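Local coordinates for protein AAR187Cp (Eremothecium gossypii, PDB 3ZIL) that probably regulates the establishment of sister-chromatid cohesion as the cohesin-associated protein Wpl1, here represented by its C-terminal Wap1 domain, at residues E109-I112 / L113-T117; S200-D203 / I204-A208. One frame throughout, in Å; residues are numbered along the deposited sequence.

In the fold
Both contacts belong to the Wap1 domain, an elongated, mainly helical chain without strands, and each lies within a single helix. Contact 1 comes first and takes up most of helix 108-116, down to its last turn; contact 2 follows and opens helix 201-215 at its N-terminus. Their centres are 20 Å apart, and the nearest atoms, about 7 Å apart, do not touch. Helix 168-178 lies against both: L113 and T117 rest on its A171, while E206 and Y207 pack on P170 and V169. The buried kink of contact 1 and the more exposed cap of contact 2 are thus linked through a common neighbour in the helical array.

Contact 1: residues E109-I112 / L113-T117; sequences ENFI and LPLAT
I112 O accepts a hydrogen bond from A116 N at 2.7 Å, and F111 O accepts one from L115 N at 3.0 Å with an N-H...O angle of 169°, in a helix kinked by proline. At P114 the ring nitrogen has no hydrogen to give to the preceding turn, and a wider pi-type turn spans 109-112. The ring stands where a backbone N-H would otherwise point to the turn before: its CD is 3.3 Å from E109 O and close to F111 O, while CG rests against the backbone of N110. An alanine here has neither CG nor CD, which would probably open a gap beside E109 O and N110 and weaken the packing on P78. T117, the first residue beyond the helix, turns its hydroxyl back, and OG1 donates to L113 O at 2.8 Å, tilted 35° from the carbonyl plane; threonine suits a helix end because it can occupy such a carbonyl. The apolar residues face neighbouring helices: I112 meets W155 of helix 147-158, and F111 reaches S84 and Q87 of helix 81-93. F111, its CG anti to the backbone N (chi1 175°), carries its ring along the helix flank toward L115. There a CH-pi contact forms, with L115 CD1 lying over one face, 3.9 Å from the centroid of the F111 ring and nearest to CE1 and CZ.

Contact 2: residues S200-D203 / I204-A208; sequences SGSD and IEEYA
Across the first turns of helix 201-215, four successive i to i+4 bonds run from the amides of I204, E205, E206 and Y207 to the carbonyls of S200, G201, S202 and D203, the last joining Y207 N to D203 O at 2.8 Å. Ahead of them S200 and D203 form a capping box. S200, at the N-cap, accepts D203 N on its OG at 3.1 Å in a nearly straight bond, 172° at the hydrogen. D203 answers with its carboxylate: OD2 takes S200 N at 2.8 Å, met from above the carboxylate plane. The aspartate can do this because its CG lies beside its own backbone N (chi1 -57°), folding the short side chain back toward the start of the helix. Serine and aspartate suit these places, each having an acceptor on a short arm.

One turn on, the Y207 ring lies across D203. D203 O sits 3.0 Å above the plane of the Y207 ring, offset toward the rim at CD1, and D203 CB approaches CZ at 3.9 Å. The phenol oxygen reaches beyond the helix to bond V196 N, which fixes the far end of the ring, while V169 and V240 pack against the side chain. The apolar I204 lays CG1 near S200 O and packs on T239 and L243 of helix 238-243.

E206 OE2 stands 4.6 Å from D203 OD1, a proximity of like charges that may raise the proton affinity of either acid. The other oxygen, E206 OE1, takes a weak hydrogen bond from G167 N. Against this, the amides gathered at the N-terminus would be expected to favour a charged carboxylate at D203, so capping and helix dipole probably offset the nearness of E206.

Contact 1: residues E109-I112 / L113-T117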
loop_
_atom_site.group_PDB
_atom_site.type_symbol
_atom_site.label_atom_id
_atom_site.label_comp_id
_atom_site.label_asym_id
_atom_site.label_seq_id
_atom_site.Cartn_x
_atom_site.Cartn_y
_atom_site.Cartn_z
ATOM N N GLU A 109 -13.188 8.621 6.490
ATOM C CA GLU A 109 -13.445 7.685 7.542
ATOM C C GLU A 109 -14.854 7.037 7.508
ATOM O O GLU A 109 -15.024 5.822 7.778
ATOM C CB GLU A 109 -13.143 8.373 8.901
ATOM C CG GLU A 109 -13.530 7.493 10.036
ATOM C CD GLU A 109 -13.245 8.094 11.394
ATOM O OE1 GLU A 109 -12.572 9.148 11.497
ATOM O OE2 GLU A 109 -13.726 7.475 12.355
ATOM N N ASN A 110 -15.890 7.802 7.178
ATOM C CA ASN A 110 -17.272 7.168 7.253
ATOM C C ASN A 110 -17.915 6.725 5.907
ATOM O O ASN A 110 -19.040 6.216 5.905
ATOM C CB ASN A 110 -18.203 8.126 8.011
ATOM C CG ASN A 110 -17.574 8.565 9.336
ATOM O OD1 ASN A 110 -17.298 7.748 10.157
ATOM N ND2 ASN A 110 -17.251 9.817 9.478
ATOM N N PHE A 111 -17.274 6.978 4.754
ATOM C CA PHE A 111 -17.944 6.630 3.468
ATOM C C PHE A 111 -16.920 5.875 2.624
ATOM O O PHE A 111 -17.105 4.734 2.293
ATOM C CB PHE A 111 -18.365 7.941 2.721
ATOM C CG PHE A 111 -18.964 7.734 1.343
ATOM C CD1 PHE A 111 -20.065 6.894 1.158
ATOM C CD2 PHE A 111 -18.486 8.466 0.252
ATOM C CE1 PHE A 111 -20.610 6.712 -0.095
ATOM C CE2 PHE A 111 -19.021 8.300 -1.028
ATOM C CZ PHE A 111 -20.108 7.418 -1.195
ATOM N N ILE A 112 -15.836 6.557 2.294
ATOM C CA ILE A 112 -14.859 6.010 1.366
ATOM C C ILE A 112 -14.205 4.748 1.968
ATOM O O ILE A 112 -14.139 3.744 1.286
ATOM C CB ILE A 112 -13.790 7.057 1.009
ATOM C CG1 ILE A 112 -14.368 8.146 0.086
ATOM C CG2 ILE A 112 -12.542 6.438 0.380
ATOM C CD1 ILE A 112 -14.759 7.712 -1.346
ATOM N N LEU A 113 -13.677 4.822 3.199
ATOM C CA LEU A 113 -12.968 3.656 3.809
ATOM C C LEU A 113 -13.902 2.455 3.914
ATOM O O LEU A 113 -13.564 1.373 3.461
ATOM C CB LEU A 113 -12.303 4.010 5.186
ATOM C CG LEU A 113 -11.868 2.871 6.146
ATOM C CD1 LEU A 113 -10.900 1.890 5.466
ATOM C CD2 LEU A 113 -11.272 3.379 7.470
ATOM N N PRO A 114 -15.138 2.662 4.421
ATOM C CA PRO A 114 -16.074 1.524 4.404
ATOM C C PRO A 114 -16.318 0.942 3.063
ATOM O O PRO A 114 -16.339 -0.311 2.914
ATOM C CB PRO A 114 -17.396 2.148 4.930
ATOM C CG PRO A 114 -16.918 3.115 5.917
ATOM C CD PRO A 114 -15.692 3.766 5.231
ATOM N N LEU A 115 -16.601 1.780 2.069
ATOM C CA LEU A 115 -16.781 1.241 0.752
ATOM C C LEU A 115 -15.505 0.523 0.275
ATOM O O LEU A 115 -15.574 -0.598 -0.322
ATOM C CB LEU A 115 -17.071 2.345 -0.232
ATOM C CG LEU A 115 -18.434 3.048 -0.249
ATOM C CD1 LEU A 115 -18.346 4.134 -1.343
ATOM C CD2 LEU A 115 -19.423 1.943 -0.475
ATOM N N ALA A 116 -14.356 1.140 0.485
ATOM C CA ALA A 116 -13.058 0.508 -0.005
ATOM C C ALA A 116 -12.768 -0.921 0.468
ATOM O O ALA A 116 -11.994 -1.671 -0.202
ATOM C CB ALA A 116 -11.873 1.378 0.335
ATOM N N THR A 117 -13.313 -1.255 1.645
ATOM C CA THR A 117 -13.032 -2.485 2.393
ATOM C C THR A 117 -14.221 -3.457 2.484
ATOM O O THR A 117 -14.170 -4.423 3.217
ATOM C CB THR A 117 -12.471 -2.161 3.802
ATOM O OG1 THR A 117 -13.331 -1.262 4.470
ATOM C CG2 THR A 117 -11.093 -1.488 3.698
#

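Contact 2: residues S200-D203 / I204-A208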
loop_
_atom_site.group_PDB
_atom_site.type_symbol
_atom_site.label_atom_id
_atom_site.label_comp_id
_atom_site.label_asym_id
_atom_site.label_seq_id
_atom_site.Cartn_x
_atom_site.Cartn_y
_atom_site.Cartn_z
ATOM N N SER A 200 0.673 8.016 17.588
ATOM C CA SER A 200 0.248 7.904 18.962
ATOM C C SER A 200 0.230 6.433 19.400
ATOM O O SER A 200 0.421 5.524 18.570
ATOM C CB SER A 200 -1.174 8.424 19.088
ATOM O OG SER A 200 -2.067 7.706 18.240
ATOM N N GLY A 201 -0.035 6.197 20.687
ATOM C CA GLY A 201 -0.158 4.834 21.195
ATOM C C GLY A 201 -1.285 4.141 20.495
ATOM O O GLY A 201 -1.212 2.982 20.160
ATOM N N SER A 202 -2.351 4.858 20.221
ATOM C CA SER A 202 -3.428 4.271 19.491
ATOM C C SER A 202 -3.074 3.873 17.996
ATOM O O SER A 202 -3.423 2.771 17.472
ATOM C CB SER A 202 -4.602 5.243 19.514
ATOM O OG SER A 202 -5.564 4.780 18.615
ATOM N N ASP A 203 -2.410 4.773 17.311
ATOM C CA ASP A 203 -1.901 4.405 15.973
ATOM C C ASP A 203 -1.012 3.164 16.000
ATOM O O ASP A 203 -1.048 2.337 15.072
ATOM C CB ASP A 203 -1.048 5.517 15.399
ATOM C CG ASP A 203 -1.762 6.814 15.298
ATOM O OD1 ASP A 203 -2.988 6.850 15.135
ATOM O OD2 ASP A 203 -1.044 7.821 15.347
ATOM N N ILE A 204 -0.156 3.089 17.034
ATOM C CA ILE A 204 0.760 1.970 17.195
ATOM C C ILE A 204 0.006 0.646 17.371
ATOM O O ILE A 204 0.366 -0.406 16.759
ATOM C CB ILE A 204 1.857 2.246 18.269
ATOM C CG1 ILE A 204 2.950 3.115 17.671
ATOM C CG2 ILE A 204 2.557 0.971 18.757
ATOM C CD1 ILE A 204 3.841 3.710 18.749
ATOM N N GLU A 205 -1.088 0.670 18.109
ATOM C CA GLU A 205 -1.829 -0.567 18.248
ATOM C C GLU A 205 -2.444 -0.948 16.894
ATOM O O GLU A 205 -2.512 -2.130 16.554
ATOM C CB GLU A 205 -2.889 -0.529 19.365
ATOM C CG GLU A 205 -2.193 -0.494 20.714
ATOM C CD GLU A 205 -3.125 -0.617 21.867
ATOM O OE1 GLU A 205 -4.344 -0.801 21.619
ATOM O OE2 GLU A 205 -2.634 -0.479 23.006
ATOM N N GLU A 206 -2.904 0.032 16.156
ATOM C CA GLU A 206 -3.435 -0.253 14.768
ATOM C C GLU A 206 -2.330 -0.818 13.881
ATOM O O GLU A 206 -2.535 -1.809 13.157
ATOM C CB GLU A 206 -3.940 1.020 14.108
ATOM C CG GLU A 206 -5.330 1.467 14.587
ATOM C CD GLU A 206 -5.849 2.651 13.751
ATOM O OE1 GLU A 206 -5.870 2.623 12.492
ATOM O OE2 GLU A 206 -6.183 3.665 14.358
ATOM N N TYR A 207 -1.142 -0.209 13.979
ATOM C CA TYR A 207 0.025 -0.693 13.226
ATOM C C TYR A 207 0.410 -2.145 13.606
ATOM O O TYR A 207 0.682 -2.945 12.709
ATOM C CB TYR A 207 1.252 0.243 13.195
ATOM C CG TYR A 207 0.966 1.653 12.752
ATOM C CD1 TYR A 207 -0.263 2.005 12.145
ATOM C CD2 TYR A 207 1.904 2.662 12.953
ATOM C CE1 TYR A 207 -0.512 3.338 11.774
ATOM C CE2 TYR A 207 1.623 4.005 12.607
ATOM C CZ TYR A 207 0.428 4.333 12.013
ATOM O OH TYR A 207 0.163 5.665 11.638
ATOM N N ALA A 208 0.424 -2.456 14.906
ATOM C CA ALA A 208 0.586 -3.820 15.385
ATOM C C ALA A 208 -0.387 -4.806 14.745
ATOM O O ALA A 208 0.062 -5.824 14.190
ATOM C CB ALA A 208 0.589 -3.902 16.920
#